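PDB 3CWI: thiamine-biosynthesis protein ThiS from Geobacter metallireducens GS-15, which probably acts as the ubiquitin-like sulfur carrier that supplies sulfur for building the thiazole ring of thiamine. Local coordinates for residues Leu18-Leu23 against Glu47-Thr52. Residues are numbered along the deposited sequence; the frame is centred on the assembly and turned at random.
Sequences LNVTEL and EAFDAT
CG1 of Val-20 lies over one face of the Phe-49 ring, 3.7 Å from its centroid, in a CH-pi contact, somewhat nearer the CG side of the ring. That methyl lies anti to the backbone N (chi1 176°), which carries it over the ring and leaves CG2 to run alongside Thr-52, 3.8 Å from its CB. The carboxylate of Asp-50 is likewise approached from above its plane: Thr-21 OG1 donates to OD1 at 2.6 Å, and the same hydroxyl sits against Phe-49 CB. The pattern illustrates how a helix start can be tied to a neighbouring loop. In this ubiquitin-like fold, strand 17-19 pairs with strand 53-55, and where that pairing ends Val-20 N donates to Thr-52 O at 3.0 Å; a weak bond from Thr-21 N to Phe-49 O follows. Asn-19 and Glu-22 close a capping box, Glu-22 N giving to Asn-19 OD1 (2.7 Å) and Asn-19 N to Glu-22 OE1, while CB of Asn-19 rests 3.3 Å from Asp-50 O. Replacing Asn-19 with alanine keeps that CB but takes away OD1, which would probably leave Glu-22 N without its capping acceptor and the first turn less firmly fixed. Across the loop, Thr-52 OG1 and Thr-52 N both grip Ala-48 O, and Leu-44 touches Val-20, Phe-49 and Thr-52 alike.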
ATOM      1  N   LEU A  18      -8.486   4.892   2.599  1.00 21.34           N
ATOM      2  CA  LEU A  18      -8.580   4.049   1.416  1.00 18.46           C
ATOM      3  C   LEU A  18      -8.186   2.636   1.775  1.00 21.29           C
ATOM      4  O   LEU A  18      -7.362   2.430   2.667  1.00 23.31           O
ATOM      5  CB  LEU A  18      -7.634   4.545   0.321  1.00 21.39           C
ATOM      6  CG  LEU A  18      -8.099   5.730  -0.520  1.00 22.35           C
ATOM      7  CD1 LEU A  18      -6.945   6.232  -1.366  1.00 34.43           C
ATOM      8  CD2 LEU A  18      -9.273   5.309  -1.393  1.00 37.15           C
ATOM      9  N   ASN A  19      -8.775   1.655   1.098  1.00 17.62           N
ATOM     10  CA  ASN A  19      -8.401   0.278   1.372  1.00 19.00           C
ATOM     11  C   ASN A  19      -7.204   0.019   0.465  1.00 16.18           C
ATOM     12  O   ASN A  19      -6.939   0.788  -0.464  1.00 17.40           O
ATOM     13  CB  ASN A  19      -9.552  -0.699   1.079  1.00 20.94           C
ATOM     14  CG  ASN A  19     -10.056  -0.612  -0.346  1.00 27.45           C
ATOM     15  OD1 ASN A  19      -9.327  -0.878  -1.299  1.00 16.21           O
ATOM     16  ND2 ASN A  19     -11.327  -0.249  -0.496  1.00 33.63           N
ATOM     17  N   VAL A  20      -6.468  -1.046   0.741  1.00 17.18           N
ATOM     18  CA  VAL A  20      -5.280  -1.353  -0.034  1.00 22.32           C
ATOM     19  C   VAL A  20      -5.544  -1.544  -1.516  1.00 19.58           C
ATOM     20  O   VAL A  20      -4.758  -1.093  -2.350  1.00 16.67           O
ATOM     21  CB  VAL A  20      -4.577  -2.592   0.534  1.00 19.03           C
ATOM     22  CG1 VAL A  20      -3.385  -2.967  -0.334  1.00 17.68           C
ATOM     23  CG2 VAL A  20      -4.130  -2.307   1.950  1.00 17.73           C
ATOM     24  N   THR A  21      -6.645  -2.213  -1.840  1.00 17.05           N
ATOM     25  CA  THR A  21      -7.000  -2.437  -3.232  1.00 22.85           C
ATOM     26  C   THR A  21      -7.118  -1.119  -3.985  1.00 20.26           C
ATOM     27  O   THR A  21      -6.585  -0.968  -5.086  1.00 17.93           O
ATOM     28  CB  THR A  21      -8.318  -3.197  -3.341  1.00 21.96           C
ATOM     29  OG1 THR A  21      -8.199  -4.438  -2.638  1.00 23.66           O
ATOM     30  CG2 THR A  21      -8.650  -3.467  -4.801  1.00 29.23           C
ATOM     31  N   GLU A  22      -7.801  -0.152  -3.386  1.00 20.23           N
ATOM     32  CA  GLU A  22      -7.966   1.141  -4.037  1.00 16.48           C
ATOM     33  C   GLU A  22      -6.621   1.858  -4.156  1.00 19.72           C
ATOM     34  O   GLU A  22      -6.353   2.523  -5.157  1.00 17.02           O
ATOM     35  CB  GLU A  22      -8.944   2.018  -3.252  1.00 20.61           C
ATOM     36  CG  GLU A  22     -10.349   1.441  -3.147  1.00 27.72           C
ATOM     37  CD  GLU A  22     -11.212   2.240  -2.192  1.00 38.77           C
ATOM     38  OE1 GLU A  22     -10.759   2.480  -1.050  1.00 31.90           O
ATOM     39  OE2 GLU A  22     -12.344   2.613  -2.569  1.00 42.00           O
ATOM     40  N   LEU A  23      -5.775   1.706  -3.137  1.00 15.24           N
ATOM     41  CA  LEU A  23      -4.457   2.345  -3.118  1.00 14.64           C
ATOM     42  C   LEU A  23      -3.567   1.859  -4.255  1.00 17.75           C
ATOM     43  O   LEU A  23      -2.943   2.656  -4.955  1.00 18.50           O
ATOM     44  CB  LEU A  23      -3.752   2.062  -1.783  1.00 20.39           C
ATOM     45  CG  LEU A  23      -2.864   3.138  -1.166  1.00 23.49           C
ATOM     46  CD1 LEU A  23      -1.957   2.486  -0.145  1.00 20.30           C
ATOM     47  CD2 LEU A  23      -2.047   3.852  -2.218  1.00 36.09           C
ATOM     48  N   GLU A  47      -5.290 -11.329   0.430  1.00 29.74           N
ATOM     49  CA  GLU A  47      -6.686 -11.701   0.655  1.00 33.90           C
ATOM     50  C   GLU A  47      -7.459 -10.636   1.438  1.00 33.96           C
ATOM     51  O   GLU A  47      -8.683 -10.527   1.321  1.00 32.17           O
ATOM     52  CB  GLU A  47      -6.746 -13.025   1.422  1.00 42.61           C
ATOM     53  CG  GLU A  47      -8.049 -13.788   1.276  1.00 53.96           C
ATOM     54  CD  GLU A  47      -8.197 -14.426  -0.094  1.00 67.88           C
ATOM     55  OE1 GLU A  47      -9.250 -15.046  -0.354  1.00 70.79           O
ATOM     56  OE2 GLU A  47      -7.257 -14.307  -0.910  1.00 72.06           O
ATOM     57  N   ALA A  48      -6.740  -9.851   2.233  1.00 26.39           N
ATOM     58  CA  ALA A  48      -7.365  -8.821   3.052  1.00 31.67           C
ATOM     59  C   ALA A  48      -7.187  -7.397   2.516  1.00 25.41           C
ATOM     60  O   ALA A  48      -7.443  -6.424   3.230  1.00 25.16           O
ATOM     61  CB  ALA A  48      -6.821  -8.902   4.473  1.00 24.01           C
ATOM     62  N   PHE A  49      -6.755  -7.273   1.268  1.00 23.73           N
ATOM     63  CA  PHE A  49      -6.551  -5.961   0.669  1.00 25.13           C
ATOM     64  C   PHE A  49      -7.822  -5.111   0.644  1.00 24.45           C
ATOM     65  O   PHE A  49      -7.756  -3.898   0.836  1.00 20.50           O
ATOM     66  CB  PHE A  49      -5.993  -6.108  -0.751  1.00 26.20           C
ATOM     67  CG  PHE A  49      -4.507  -6.356  -0.808  1.00 25.49           C
ATOM     68  CD1 PHE A  49      -3.784  -6.640   0.345  1.00 23.95           C
ATOM     69  CD2 PHE A  49      -3.832  -6.312  -2.024  1.00 23.19           C
ATOM     70  CE1 PHE A  49      -2.409  -6.883   0.290  1.00 20.80           C
ATOM     71  CE2 PHE A  49      -2.457  -6.554  -2.093  1.00 25.15           C
ATOM     72  CZ  PHE A  49      -1.749  -6.838  -0.929  1.00 19.78           C
ATOM     73  N   ASP A  50      -8.979  -5.731   0.423  1.00 22.77           N
ATOM     74  CA  ASP A  50     -10.219  -4.959   0.390  1.00 28.80           C
ATOM     75  C   ASP A  50     -10.646  -4.447   1.761  1.00 24.30           C
ATOM     76  O   ASP A  50     -11.306  -3.408   1.861  1.00 28.82           O
ATOM     77  CB  ASP A  50     -11.376  -5.774  -0.201  1.00 31.15           C
ATOM     78  CG  ASP A  50     -11.178  -6.102  -1.665  1.00 39.15           C
ATOM     79  OD1 ASP A  50     -10.702  -5.231  -2.427  1.00 36.95           O
ATOM     80  OD2 ASP A  50     -11.517  -7.240  -2.062  1.00 38.24           O
ATOM     81  N   ALA A  51     -10.276  -5.172   2.813  1.00 15.60           N
ATOM     82  CA  ALA A  51     -10.657  -4.794   4.175  1.00 27.59           C
ATOM     83  C   ALA A  51      -9.640  -3.926   4.917  1.00 20.42           C
ATOM     84  O   ALA A  51     -10.005  -3.136   5.789  1.00 23.02           O
ATOM     85  CB  ALA A  51     -10.951  -6.048   4.991  1.00 27.36           C
ATOM     86  N   THR A  52      -8.371  -4.079   4.567  1.00 20.71           N
ATOM     87  CA  THR A  52      -7.309  -3.323   5.206  1.00 22.31           C
ATOM     88  C   THR A  52      -7.369  -1.867   4.767  1.00 21.37           C
ATOM     89  O   THR A  52      -7.393  -1.561   3.571  1.00 19.23           O
ATOM     90  CB  THR A  52      -5.940  -3.934   4.861  1.00 21.31           C
ATOM     91  OG1 THR A  52      -5.952  -5.327   5.196  1.00 22.10           O
ATOM     92  CG2 THR A  52      -4.831  -3.247   5.641  1.00 19.73           C
TER